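Local coordinates for LPP20 lipofamily protein (Helicobacter pylori R046Wa, PDB 4KZS) that is a secreted protein of unknown function, possibly connected with the outer membrane and the Tol-Pal system, at residues 17-22 and 98-103; 27-32 and 93-98; 43-48 and 72-77; 50-55 and 154-159; 112-117 and 145-150. All blocks are in the same frame, centred on the assembly; numbering follows the deposited sequence.

Interaction 1: residues 17-22 and 98-103; sequences KGYLYG and RVRINQ
An antiparallel strand pair joins residues 19-22 to 98-102, with Leu20 facing Ile101 and Gly22 facing Val99 as hydrogen-bonded pairs. The strand axes approach to 4.6 Å and run at 159°. Leu20 N reaches Ile101 O at 2.9 Å and Ile101 N returns a bond to Leu20 O; Gly22 and Val99 exchange the same two bonds. Past the strand the ladder fades to a weak bond from Gln103 N to Gly18 O.

One face of the ladder carries Tyr19, Tyr21, Arg100 and Asn102. The Arg100 guanidinium lies flat over the Tyr19 ring, centres 3.8 Å apart and planes within 2°, which together define a stacked cation-pi contact. Nearer the backbone, Arg100 CB sits over one face of the Tyr21 ring, 4.0 Å from the ring centre, a CH-pi contact. The arginine chain is extended from CG to NE beside Tyr21, the two side chains pointing the same way, bringing NH1 to Tyr21 OH at 3.0 Å with the hydroxyl oxygen near the guanidinium plane. Glu84 ties the cluster together: it forms a salt bridge with Arg100 NE and bonds Tyr19 OH.

Leu20, on the other face with Ile101 and Val99, meets Gln103 of the following helix, CG to CG 3.8 Å. Leu20 and Ile101 rest on Ile44 and Val99 on Leu40, both of helix 29-53, while strand 84-91 flanks 94-102 on its far edge.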
# COMPACT_ATOMS: atom_id res chain seq x y z
N LYS A 17 7.39 28.49 -16.31
CA LYS A 17 8.75 28.01 -16.66
C LYS A 17 8.74 26.51 -16.99
O LYS A 17 9.04 25.68 -16.13
CB LYS A 17 9.74 28.25 -15.50
CG LYS A 17 9.66 29.60 -14.77
CD LYS A 17 10.54 29.62 -13.52
CE LYS A 17 10.00 28.76 -12.38
NZ LYS A 17 10.96 28.61 -11.24
N GLY A 18 8.38 26.16 -18.23
CA GLY A 18 8.27 24.77 -18.61
C GLY A 18 6.87 24.27 -18.99
O GLY A 18 5.84 24.69 -18.44
N TYR A 19 6.87 23.35 -19.94
CA TYR A 19 5.70 22.66 -20.40
C TYR A 19 6.21 21.39 -20.98
O TYR A 19 7.05 21.42 -21.85
CB TYR A 19 5.06 23.44 -21.51
CG TYR A 19 3.78 24.13 -21.14
CD1 TYR A 19 2.69 23.39 -20.72
CD2 TYR A 19 3.64 25.53 -21.25
CE1 TYR A 19 1.51 24.01 -20.38
CE2 TYR A 19 2.46 26.18 -20.94
CZ TYR A 19 1.40 25.40 -20.49
OH TYR A 19 0.21 25.98 -20.15
N LEU A 20 5.68 20.26 -20.53
CA LEU A 20 6.12 18.97 -21.05
C LEU A 20 5.07 18.40 -21.98
O LEU A 20 3.87 18.56 -21.72
CB LEU A 20 6.38 17.99 -19.91
CG LEU A 20 7.51 18.44 -18.98
CD1 LEU A 20 7.66 17.46 -17.83
CD2 LEU A 20 8.81 18.56 -19.79
N TYR A 21 5.52 17.73 -23.05
CA TYR A 21 4.59 17.21 -24.06
C TYR A 21 4.48 15.69 -24.12
O TYR A 21 5.37 14.97 -23.69
CB TYR A 21 5.01 17.77 -25.40
CG TYR A 21 4.78 19.27 -25.48
CD1 TYR A 21 5.69 20.15 -24.95
CD2 TYR A 21 3.64 19.77 -26.02
CE1 TYR A 21 5.45 21.51 -24.98
CE2 TYR A 21 3.41 21.12 -26.05
CZ TYR A 21 4.31 21.98 -25.53
OH TYR A 21 4.04 23.33 -25.62
N GLY A 22 3.41 15.19 -24.71
CA GLY A 22 3.24 13.78 -24.94
C GLY A 22 2.25 13.64 -26.09
O GLY A 22 1.43 14.56 -26.30
N ARG A 98 -2.30 15.14 -28.87
CA ARG A 98 -1.10 15.55 -28.18
C ARG A 98 -1.50 16.39 -26.96
O ARG A 98 -2.46 17.14 -27.02
CB ARG A 98 -0.26 16.32 -29.17
CG ARG A 98 1.00 16.93 -28.61
CD ARG A 98 1.06 18.25 -29.37
NE ARG A 98 2.41 18.45 -29.82
CZ ARG A 98 2.85 19.56 -30.35
NH1 ARG A 98 2.05 20.60 -30.57
NH2 ARG A 98 4.11 19.60 -30.68
N VAL A 99 -0.78 16.23 -25.85
CA VAL A 99 -1.16 16.77 -24.58
C VAL A 99 0.07 17.35 -23.98
O VAL A 99 1.16 17.03 -24.39
CB VAL A 99 -1.64 15.71 -23.58
CG1 VAL A 99 -2.89 15.05 -24.07
CG2 VAL A 99 -0.61 14.63 -23.45
N ARG A 100 -0.12 18.28 -23.06
CA ARG A 100 0.98 18.88 -22.34
C ARG A 100 0.54 19.28 -20.96
O ARG A 100 -0.69 19.32 -20.64
CB ARG A 100 1.46 20.09 -23.08
CG ARG A 100 0.42 21.19 -23.16
CD ARG A 100 1.03 22.38 -23.85
NE ARG A 100 0.19 23.57 -23.71
CZ ARG A 100 0.60 24.81 -24.00
NH1 ARG A 100 1.82 25.03 -24.48
NH2 ARG A 100 -0.20 25.82 -23.83
N ILE A 101 1.52 19.62 -20.13
CA ILE A 101 1.20 20.09 -18.79
C ILE A 101 2.29 20.96 -18.35
O ILE A 101 3.45 20.69 -18.65
CB ILE A 101 1.10 18.95 -17.78
CG1 ILE A 101 0.58 19.48 -16.45
CG2 ILE A 101 2.45 18.20 -17.61
CD1 ILE A 101 -0.03 18.40 -15.56
N ASN A 102 1.90 22.01 -17.65
CA ASN A 102 2.79 22.97 -17.04
C ASN A 102 3.68 22.31 -15.99
O ASN A 102 3.21 21.64 -15.11
CB ASN A 102 1.93 24.02 -16.37
CG ASN A 102 2.75 25.11 -15.76
OD1 ASN A 102 3.26 24.97 -14.66
ND2 ASN A 102 2.88 26.21 -16.48
N GLN A 103 4.97 22.47 -16.10
CA GLN A 103 5.84 21.86 -15.11
C GLN A 103 5.49 22.24 -13.71
O GLN A 103 5.47 21.37 -12.82
CB GLN A 103 7.29 22.16 -15.39
CG GLN A 103 7.85 21.18 -16.39
CD GLN A 103 9.34 21.31 -16.57
OE1 GLN A 103 9.82 22.19 -17.29
NE2 GLN A 103 10.08 20.41 -15.91

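Interaction 2: residues 27-32 and 93-98; sequences TSKEAS and GIYYTR
Tyr95 lays one face of its ring over the backbone where the helix of residues 29-32 begins. Lys29 N stands 3.5 Å from Tyr95 CG and Ser28 C lies over the same face, both displaced toward the rim and not over the centre. Farther along the ring, Thr27 O comes to 3.5 Å from Tyr95 CE1, approaching obliquely, and Lys29 CB touches Tyr95 CD2 at 3.7 Å. One face of the ring is thus covered by the Ser28-Lys29 peptide; beyond CB the extended lysine chain leads away. At the loop end Thr27 CA approaches Gly93 O at 3.6 Å.

One turn into the helix the contact becomes polar. Ser32 OG and Thr97 OG1 are 2.7 Å apart, a hydrogen bond in which either hydroxyl could be the donor. Ser32 holds OG anti to its own N (chi1 178°) and Thr97 holds OG1 anti to its carbonyl carbon (chi1 -60°), and these choices bring the two oxygens together. Beside them Ser32 CB packs on Tyr95 CB at 3.8 Å.

The next shell fixes both partners. Ser28 occupies the N-cap position, and Ser32 N bonds back to Ser28 O at 2.8 Å, defining the first helical turn. Backbone bonds from Tyr95 to Ala26 and from Thr97 to Gly24 hold the strand against 19-26, and Ser32 OG also makes a weak bond to Gly24 O. A helix following one strand and packing across its sheet neighbour is consistent with the strand-helix-strand-strand plan of the SHS2 clan.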
# COMPACT_ATOMS: atom_id res chain seq x y z
N THR A 27 -6.28 3.72 -33.37
CA THR A 27 -7.45 3.55 -34.23
C THR A 27 -8.74 3.96 -33.51
O THR A 27 -9.84 3.71 -33.98
CB THR A 27 -7.49 2.12 -34.78
OG1 THR A 27 -7.34 1.20 -33.69
CG2 THR A 27 -6.32 1.91 -35.74
N SER A 28 -8.60 4.65 -32.39
CA SER A 28 -9.73 5.20 -31.66
C SER A 28 -9.38 6.52 -30.95
O SER A 28 -8.28 6.65 -30.41
CB SER A 28 -10.19 4.20 -30.62
OG SER A 28 -11.15 4.83 -29.78
N LYS A 29 -10.31 7.46 -30.90
CA LYS A 29 -10.06 8.77 -30.28
C LYS A 29 -9.63 8.62 -28.82
O LYS A 29 -8.61 9.19 -28.40
CB LYS A 29 -11.28 9.68 -30.39
CG LYS A 29 -11.07 11.13 -29.98
CD LYS A 29 -12.36 11.91 -30.21
CE LYS A 29 -12.24 13.38 -29.81
NZ LYS A 29 -13.46 14.23 -29.95
N GLU A 30 -10.41 7.84 -28.07
CA GLU A 30 -10.11 7.55 -26.67
C GLU A 30 -8.75 6.88 -26.55
O GLU A 30 -7.91 7.29 -25.74
CB GLU A 30 -11.21 6.67 -26.05
CG GLU A 30 -10.89 6.11 -24.65
CD GLU A 30 -10.85 7.15 -23.53
OE1 GLU A 30 -10.54 6.76 -22.37
OE2 GLU A 30 -11.14 8.34 -23.79
N ALA A 31 -8.52 5.86 -27.36
CA ALA A 31 -7.22 5.17 -27.32
C ALA A 31 -6.09 6.16 -27.62
O ALA A 31 -4.96 6.02 -27.11
CB ALA A 31 -7.18 4.03 -28.32
N SER A 32 -6.40 7.17 -28.43
CA SER A 32 -5.39 8.13 -28.77
C SER A 32 -5.04 8.92 -27.52
O SER A 32 -3.88 8.90 -27.08
CB SER A 32 -5.88 9.02 -29.92
OG SER A 32 -4.92 9.98 -30.24
N GLY A 93 -9.07 6.88 -40.32
CA GLY A 93 -9.30 5.92 -39.26
C GLY A 93 -8.33 6.03 -38.10
O GLY A 93 -8.63 5.57 -37.00
N ILE A 94 -7.16 6.62 -38.32
CA ILE A 94 -6.30 6.80 -37.18
C ILE A 94 -6.48 8.17 -36.52
O ILE A 94 -6.71 9.18 -37.19
CB ILE A 94 -4.85 6.48 -37.48
CG1 ILE A 94 -4.22 7.61 -38.23
CG2 ILE A 94 -4.73 5.18 -38.28
CD1 ILE A 94 -2.74 7.67 -37.94
N TYR A 95 -6.41 8.16 -35.19
CA TYR A 95 -6.54 9.37 -34.41
C TYR A 95 -5.20 9.74 -33.80
O TYR A 95 -4.32 8.86 -33.56
CB TYR A 95 -7.58 9.17 -33.33
CG TYR A 95 -8.91 8.72 -33.89
CD1 TYR A 95 -9.06 7.45 -34.48
CD2 TYR A 95 -10.02 9.57 -33.82
CE1 TYR A 95 -10.30 7.06 -35.01
CE2 TYR A 95 -11.26 9.20 -34.34
CZ TYR A 95 -11.39 7.95 -34.93
OH TYR A 95 -12.63 7.65 -35.42
N TYR A 96 -5.02 11.04 -33.59
CA TYR A 96 -3.80 11.54 -32.99
C TYR A 96 -4.23 12.53 -31.94
O TYR A 96 -5.18 13.31 -32.15
CB TYR A 96 -2.93 12.22 -34.06
CG TYR A 96 -1.74 13.00 -33.52
CD1 TYR A 96 -0.51 12.40 -33.34
CD2 TYR A 96 -1.85 14.37 -33.23
CE1 TYR A 96 0.58 13.13 -32.86
CE2 TYR A 96 -0.76 15.10 -32.76
CZ TYR A 96 0.43 14.46 -32.58
OH TYR A 96 1.47 15.17 -32.12
N THR A 97 -3.52 12.51 -30.82
CA THR A 97 -3.78 13.41 -29.69
C THR A 97 -2.41 13.86 -29.17
O THR A 97 -1.42 13.05 -29.09
CB THR A 97 -4.57 12.70 -28.56
OG1 THR A 97 -5.83 12.23 -29.06
CG2 THR A 97 -4.89 13.63 -27.42
N ARG A 98 -2.30 15.14 -28.87
CA ARG A 98 -1.10 15.55 -28.18
C ARG A 98 -1.50 16.39 -26.96
O ARG A 98 -2.46 17.14 -27.02
CB ARG A 98 -0.26 16.32 -29.17
CG ARG A 98 1.00 16.93 -28.61
CD ARG A 98 1.06 18.25 -29.37
NE ARG A 98 2.41 18.45 -29.82
CZ ARG A 98 2.85 19.56 -30.35
NH1 ARG A 98 2.05 20.60 -30.57
NH2 ARG A 98 4.11 19.60 -30.68

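Interaction 3: residues 43-48 and 72-77; sequences SISVVV and NLKTDD
Ser45 points its CB from the helix toward the irregular segment 72-77, and its hydroxyl meets the backbone of Thr75. Ser45 OG accepts the Thr75 N-H at 2.9 Å with an N-H...O angle of 156°, a reasonably straight bond. The serine carries OG anti to its carbonyl carbon (chi1 -70°), on the side of its own N, and from that position the oxygen also comes within 3.6 Å of Lys74 CA and 3.8 Å of Lys74 CG. Thr75, whose CB likewise points toward the helix, brings OG1 to 3.1 Å from Ser45 OG. The lysine behaves oppositely: its CB points away from the helix, and only the base of the side chain lies near the hydroxyl.

One turn along the helix, Val48 and Leu73 meet at about a right angle. Val48 CG1 and Leu73 CD1 are 3.9 Å apart, so the touch is branch against branch. Leu73 CB does not face the helix directly; with CG set between N and carbonyl carbon (chi1 49°) its end bends inward to make the contact. Both side chains also rest on Ile153 of helix 135-157, so the pair is roofed by a second helix, while Leu73 N is bonded to Asn49 OD1.

The chemistry therefore splits in two: an apolar touch at Leu73 and a polar grip on the Thr75 N-H. Because Ser45 OG also makes a weak bond to Val41 O of its own helix, the hydroxyl can link the helix backbone to an otherwise irregular chain and satisfy a backbone N-H there.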
# COMPACT_ATOMS: atom_id res chain seq x y z
N SER A 43 7.27 10.65 -20.43
CA SER A 43 8.19 11.71 -20.79
C SER A 43 8.58 12.52 -19.55
O SER A 43 9.73 12.97 -19.43
CB SER A 43 7.55 12.58 -21.87
OG SER A 43 8.12 13.88 -21.86
N ILE A 44 7.61 12.74 -18.64
CA ILE A 44 7.91 13.43 -17.39
C ILE A 44 8.79 12.56 -16.49
O ILE A 44 9.72 13.08 -15.87
CB ILE A 44 6.66 13.79 -16.62
CG1 ILE A 44 5.69 14.65 -17.45
CG2 ILE A 44 7.03 14.57 -15.38
CD1 ILE A 44 4.33 14.71 -16.80
N SER A 45 8.53 11.24 -16.40
CA SER A 45 9.41 10.40 -15.57
C SER A 45 10.86 10.75 -15.88
O SER A 45 11.59 11.20 -14.98
CB SER A 45 9.16 8.92 -15.80
OG SER A 45 7.90 8.51 -15.29
N VAL A 46 11.26 10.62 -17.15
CA VAL A 46 12.60 11.01 -17.65
C VAL A 46 13.12 12.35 -17.12
O VAL A 46 14.09 12.37 -16.38
CB VAL A 46 12.67 11.03 -19.21
CG1 VAL A 46 13.90 11.77 -19.72
CG2 VAL A 46 12.58 9.62 -19.78
N VAL A 47 12.49 13.45 -17.50
CA VAL A 47 12.87 14.77 -16.97
C VAL A 47 13.04 14.77 -15.45
O VAL A 47 13.87 15.47 -14.91
CB VAL A 47 11.85 15.88 -17.41
CG1 VAL A 47 11.69 17.00 -16.39
CG2 VAL A 47 12.24 16.50 -18.74
N VAL A 48 12.23 13.98 -14.77
CA VAL A 48 12.24 13.97 -13.32
C VAL A 48 13.40 13.13 -12.80
O VAL A 48 14.19 13.61 -11.97
CB VAL A 48 10.88 13.48 -12.79
CG1 VAL A 48 10.96 13.10 -11.35
CG2 VAL A 48 9.87 14.58 -12.93
N ASN A 72 14.92 5.73 -11.92
CA ASN A 72 14.63 5.10 -10.63
C ASN A 72 13.12 5.00 -10.31
O ASN A 72 12.59 3.91 -10.01
CB ASN A 72 15.36 5.86 -9.51
CG ASN A 72 15.50 5.04 -8.24
OD1 ASN A 72 16.37 5.32 -7.41
ND2 ASN A 72 14.66 4.01 -8.09
N LEU A 73 12.43 6.13 -10.40
CA LEU A 73 11.00 6.17 -10.15
C LEU A 73 10.25 6.44 -11.44
O LEU A 73 10.65 7.30 -12.22
CB LEU A 73 10.66 7.23 -9.09
CG LEU A 73 11.26 8.63 -9.27
CD1 LEU A 73 10.41 9.43 -10.24
CD2 LEU A 73 11.40 9.36 -7.94
N LYS A 74 9.20 5.68 -11.68
CA LYS A 74 8.46 5.83 -12.92
C LYS A 74 7.06 6.23 -12.54
O LYS A 74 6.37 5.48 -11.86
CB LYS A 74 8.46 4.52 -13.70
CG LYS A 74 8.27 4.74 -15.19
CD LYS A 74 8.81 3.57 -16.00
CE LYS A 74 7.90 2.35 -15.97
NZ LYS A 74 6.66 2.54 -16.78
N THR A 75 6.64 7.43 -12.93
CA THR A 75 5.38 7.98 -12.47
C THR A 75 4.27 7.31 -13.26
O THR A 75 4.55 6.60 -14.21
CB THR A 75 5.33 9.53 -12.52
OG1 THR A 75 5.53 9.98 -13.84
CG2 THR A 75 6.41 10.20 -11.69
N ASP A 76 3.02 7.45 -12.83
CA ASP A 76 1.88 7.04 -13.65
C ASP A 76 0.69 8.00 -13.42
O ASP A 76 0.80 8.93 -12.63
CB ASP A 76 1.53 5.61 -13.35
CG ASP A 76 1.42 5.35 -11.88
OD1 ASP A 76 0.68 6.12 -11.22
OD2 ASP A 76 2.05 4.39 -11.38
N ASP A 77 -0.44 7.78 -14.11
CA ASP A 77 -1.59 8.74 -14.09
C ASP A 77 -2.02 9.17 -12.71
O ASP A 77 -2.42 10.30 -12.50
CB ASP A 77 -2.84 8.14 -14.72
CG ASP A 77 -2.57 7.48 -16.03
OD1 ASP A 77 -1.41 7.42 -16.48
OD2 ASP A 77 -3.56 7.00 -16.63

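Interaction 4: residues 50-55 and 154-159; sequences SQIHIQ and LKAYSV
Gln51 lays its aliphatic part over one face of the Tyr157 ring. Gln51 CG is 3.7 Å from the ring centroid and 25° off the normal, which meets the geometry of a CH-pi contact; it lies toward the phenolic end, as its 3.4 Å distance to Tyr157 CZ indicates. Gln51 CB adds to the overlap, 3.6 Å from Tyr157 OH.

A bend at chi2 (61°) turns the glutamine amide off the ring and toward the end of the other helix. There Gln51 NE2 donates to Ala156 O at 3.1 Å, with an N-H...O angle of 156°, and the acceptor is somewhat out of the amide plane. The same residue thus uses its methylene against an aromatic face and its amide against a main-chain carbonyl. Alongside, Ile52 CG1 packs on Ala156 CB at 3.6 Å, the apolar half of the contact, and Gln55 CG passes more loosely, 4.1 Å from Ala156 O.

The receiving carbonyl lies in the last turn, which closes in a Schellman motif: Ser158 has a positive phi, and Val159 N bonds back to Leu154 O at 3.1 Å while Ser158 N bonds to Lys155 O. Gln51 thus supplies a side-chain donor to the last turn, from outside that helix.

Helices 29-53 and 135-157 meet here near their C-terminal ends, at the protein surface. Tyr157 also packs on Val47 and Val48 of helix 29-53 and on Leu107 of helix 103-121, while Leu154 turns to Leu110, so that three helices converge around this contact.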
# COMPACT_ATOMS: atom_id res chain seq x y z
N SER A 50 16.14 12.33 -14.14
CA SER A 50 17.43 12.96 -14.42
C SER A 50 17.59 14.31 -13.72
O SER A 50 18.52 15.06 -14.00
CB SER A 50 17.65 13.12 -15.93
OG SER A 50 17.06 14.32 -16.41
N GLN A 51 16.65 14.64 -12.84
CA GLN A 51 16.71 15.90 -12.12
C GLN A 51 17.16 15.56 -10.73
O GLN A 51 17.73 16.38 -10.02
CB GLN A 51 15.33 16.55 -12.09
CG GLN A 51 15.18 17.69 -11.09
CD GLN A 51 16.11 18.86 -11.34
OE1 GLN A 51 16.39 19.23 -12.49
NE2 GLN A 51 16.56 19.47 -10.26
N ILE A 52 16.87 14.32 -10.34
CA ILE A 52 17.31 13.81 -9.07
C ILE A 52 18.72 13.28 -9.30
O ILE A 52 19.54 13.28 -8.38
CB ILE A 52 16.42 12.66 -8.58
CG1 ILE A 52 14.97 13.10 -8.47
CG2 ILE A 52 16.92 12.11 -7.24
CD1 ILE A 52 14.03 11.94 -8.22
N HIS A 53 18.98 12.83 -10.53
CA HIS A 53 20.30 12.35 -10.91
C HIS A 53 21.31 13.52 -10.91
O HIS A 53 22.43 13.38 -10.42
CB HIS A 53 20.23 11.68 -12.28
CG HIS A 53 21.35 10.73 -12.56
ND1 HIS A 53 22.63 11.16 -12.88
CD2 HIS A 53 21.39 9.38 -12.59
CE1 HIS A 53 23.40 10.11 -13.09
NE2 HIS A 53 22.68 9.02 -12.92
N ILE A 54 20.89 14.68 -11.42
CA ILE A 54 21.73 15.88 -11.39
C ILE A 54 21.55 16.65 -10.08
O ILE A 54 21.62 17.88 -10.05
CB ILE A 54 21.51 16.79 -12.63
CG1 ILE A 54 20.10 17.40 -12.61
CG2 ILE A 54 21.76 16.00 -13.92
CD1 ILE A 54 19.80 18.36 -13.75
N GLN A 55 21.35 15.91 -9.00
CA GLN A 55 21.17 16.44 -7.65
C GLN A 55 21.87 15.57 -6.61
O GLN A 55 22.50 16.09 -5.70
CB GLN A 55 19.69 16.54 -7.30
CG GLN A 55 19.03 17.81 -7.77
CD GLN A 55 19.49 19.02 -7.00
OE1 GLN A 55 19.59 18.99 -5.77
NE2 GLN A 55 19.77 20.09 -7.71
N LEU A 154 9.83 15.91 -4.99
CA LEU A 154 9.56 17.26 -4.50
C LEU A 154 10.81 17.92 -3.96
O LEU A 154 11.08 19.08 -4.29
CB LEU A 154 8.47 17.24 -3.44
CG LEU A 154 7.11 16.95 -4.06
CD1 LEU A 154 6.01 16.88 -3.02
CD2 LEU A 154 6.82 18.03 -5.07
N LYS A 155 11.61 17.19 -3.16
CA LYS A 155 12.85 17.74 -2.61
C LYS A 155 13.83 18.03 -3.70
O LYS A 155 14.50 19.06 -3.66
CB LYS A 155 13.49 16.85 -1.53
CG LYS A 155 12.70 16.83 -0.23
CD LYS A 155 13.53 16.69 1.04
CE LYS A 155 13.94 15.24 1.27
NZ LYS A 155 14.14 14.99 2.73
N ALA A 156 13.88 17.17 -4.71
CA ALA A 156 14.74 17.42 -5.87
C ALA A 156 14.36 18.66 -6.66
O ALA A 156 15.13 19.07 -7.51
CB ALA A 156 14.79 16.23 -6.79
N TYR A 157 13.19 19.24 -6.39
CA TYR A 157 12.78 20.48 -7.08
C TYR A 157 12.70 21.64 -6.12
O TYR A 157 12.40 22.74 -6.54
CB TYR A 157 11.46 20.30 -7.87
CG TYR A 157 11.64 19.65 -9.23
CD1 TYR A 157 11.50 18.28 -9.39
CD2 TYR A 157 11.97 20.41 -10.36
CE1 TYR A 157 11.65 17.68 -10.65
CE2 TYR A 157 12.13 19.84 -11.61
CZ TYR A 157 11.98 18.48 -11.77
OH TYR A 157 12.19 17.91 -13.04
N SER A 158 12.98 21.39 -4.84
CA SER A 158 13.02 22.45 -3.81
C SER A 158 11.64 22.91 -3.38
O SER A 158 11.44 24.10 -3.13
CB SER A 158 13.83 23.67 -4.27
OG SER A 158 15.18 23.33 -4.48
N VAL A 159 10.69 21.99 -3.32
CA VAL A 159 9.40 22.28 -2.73
C VAL A 159 9.54 21.79 -1.30
O VAL A 159 10.39 20.93 -1.03
CB VAL A 159 8.31 21.51 -3.48
CG1 VAL A 159 6.94 21.97 -3.04
CG2 VAL A 159 8.46 21.71 -4.97

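Interaction 5: residues 112-117 and 145-150; sequences DKYNAL and AKAMPI
Ile150 fits between Tyr114 and Leu117, and this is the close-packed half of a contact between two helical segments whose axes approach to 9.6 Å at 144°. Ile150 CG2 touches Tyr114 CB at 3.8 Å and lies near the plane of the ring, at its edge, where Ala147 O is also found. The other branch goes to the leucine: Ile150 CD1 meets Leu117 CD1 at 3.9 Å, the two chains crossing at about a right angle. Ala147, small and buried, allows the near approach, its CA being 5.9 Å from Tyr114 CA.

Toward solvent the packing thins to the aliphatic parts of two lysines. Lys113 CD reaches Ile150 CD1 at 4.0 Å, and Lys146 CB touches Leu117 CD1 at 3.7 Å before the rest of that chain leads away. Their NZ atoms are 5.4 Å apart, a like-charged pair; Lys113 NZ has a weak bond to Leu78 O.

Between these segments the cohesion is apolar, as no polar pair bridges them. Tyr114, a buried residue, has its hydroxyl hydrogen-bonded to Glu151 OE1 just beyond the segment, which probably offsets the cost of burying a polar group.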
# COMPACT_ATOMS: atom_id res chain seq x y z
N ASP A 112 0.27 18.06 -3.81
CA ASP A 112 -1.07 17.80 -3.33
C ASP A 112 -1.34 16.35 -2.98
O ASP A 112 -1.96 16.08 -1.97
CB ASP A 112 -2.11 18.34 -4.32
CG ASP A 112 -2.03 19.87 -4.50
OD1 ASP A 112 -1.34 20.58 -3.71
OD2 ASP A 112 -2.65 20.37 -5.45
N LYS A 113 -0.90 15.43 -3.85
CA LYS A 113 -1.10 14.00 -3.64
C LYS A 113 -0.25 13.62 -2.40
O LYS A 113 -0.64 12.79 -1.60
CB LYS A 113 -0.68 13.22 -4.89
CG LYS A 113 -1.02 11.73 -4.91
CD LYS A 113 -0.62 11.08 -6.25
CE LYS A 113 -0.88 9.57 -6.32
NZ LYS A 113 -2.32 9.23 -6.23
N TYR A 114 0.88 14.28 -2.22
CA TYR A 114 1.66 14.07 -1.01
C TYR A 114 0.89 14.51 0.24
O TYR A 114 0.63 13.66 1.08
CB TYR A 114 2.96 14.83 -1.09
CG TYR A 114 3.84 14.62 0.08
CD1 TYR A 114 3.63 15.34 1.22
CD2 TYR A 114 4.89 13.71 0.04
CE1 TYR A 114 4.44 15.18 2.32
CE2 TYR A 114 5.71 13.53 1.14
CZ TYR A 114 5.48 14.28 2.30
OH TYR A 114 6.26 14.16 3.44
N ASN A 115 0.53 15.81 0.34
CA ASN A 115 -0.28 16.32 1.45
C ASN A 115 -1.48 15.41 1.75
O ASN A 115 -1.81 15.19 2.91
CB ASN A 115 -0.74 17.72 1.20
CG ASN A 115 0.42 18.67 0.98
OD1 ASN A 115 1.55 18.38 1.36
ND2 ASN A 115 0.15 19.81 0.32
N ALA A 116 -2.07 14.82 0.73
CA ALA A 116 -3.23 13.97 0.91
C ALA A 116 -2.78 12.67 1.52
O ALA A 116 -3.48 12.11 2.36
CB ALA A 116 -3.93 13.72 -0.42
N LEU A 117 -1.61 12.19 1.12
CA LEU A 117 -1.05 10.99 1.74
C LEU A 117 -0.72 11.22 3.23
O LEU A 117 -1.00 10.35 4.04
CB LEU A 117 0.16 10.44 0.97
CG LEU A 117 -0.28 9.88 -0.39
CD1 LEU A 117 0.91 9.74 -1.33
CD2 LEU A 117 -1.00 8.56 -0.26
N ALA A 145 5.02 4.03 1.32
CA ALA A 145 5.62 3.65 0.05
C ALA A 145 5.26 4.57 -1.14
O ALA A 145 6.10 4.77 -2.02
CB ALA A 145 5.22 2.24 -0.24
N LYS A 146 4.03 5.11 -1.22
CA LYS A 146 3.69 6.11 -2.28
C LYS A 146 4.41 7.42 -1.99
O LYS A 146 5.04 7.99 -2.88
CB LYS A 146 2.21 6.40 -2.33
CG LYS A 146 1.26 5.23 -2.51
CD LYS A 146 0.84 5.12 -3.97
CE LYS A 146 -0.34 4.17 -4.18
NZ LYS A 146 -0.75 4.15 -5.62
N ALA A 147 4.34 7.87 -0.74
CA ALA A 147 4.92 9.16 -0.31
C ALA A 147 6.42 9.31 -0.54
O ALA A 147 6.89 10.38 -0.96
CB ALA A 147 4.60 9.43 1.17
N MET A 148 7.20 8.30 -0.23
CA MET A 148 8.63 8.54 -0.28
C MET A 148 9.13 8.90 -1.68
O MET A 148 9.88 9.86 -1.87
CB MET A 148 9.36 7.34 0.25
CG MET A 148 9.33 7.29 1.74
SD MET A 148 10.10 5.78 2.29
CE MET A 148 11.78 6.07 1.69
N PRO A 149 8.72 8.12 -2.69
CA PRO A 149 9.12 8.59 -4.02
C PRO A 149 8.61 10.02 -4.35
O PRO A 149 9.41 10.87 -4.85
CB PRO A 149 8.53 7.52 -4.96
CG PRO A 149 8.30 6.31 -4.10
CD PRO A 149 7.95 6.86 -2.74
N ILE A 150 7.32 10.29 -4.08
CA ILE A 150 6.76 11.62 -4.40
C ILE A 150 7.64 12.60 -3.72
O ILE A 150 8.02 13.61 -4.30
CB ILE A 150 5.27 11.78 -3.97
CG1 ILE A 150 4.42 10.87 -4.87
CG2 ILE A 150 4.83 13.25 -4.05
CD1 ILE A 150 2.98 10.70 -4.47

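In the fold
From the N terminus, strand 19-26 pairs with 94-102 in interaction 1, closing a loop of 75 residues. Within that loop interaction 2 joins the start of helix 29-53 to the same strand 94-102, sharing Arg98. Interaction 3 is enclosed by both, binding the middle of the helix to the loop before strand 84-91; it touches interaction 1 through Ile44 and Leu20. Interaction 4 crosses all three, carrying the end of helix 29-53 to helix 135-157, and meets interaction 3 at Leu73 and Ile52. Interaction 5, opening after the first three close, lies inside the span of interaction 4 and pairs helices 103-121 and 135-157. Together they link sheet, long helix and helical middle region.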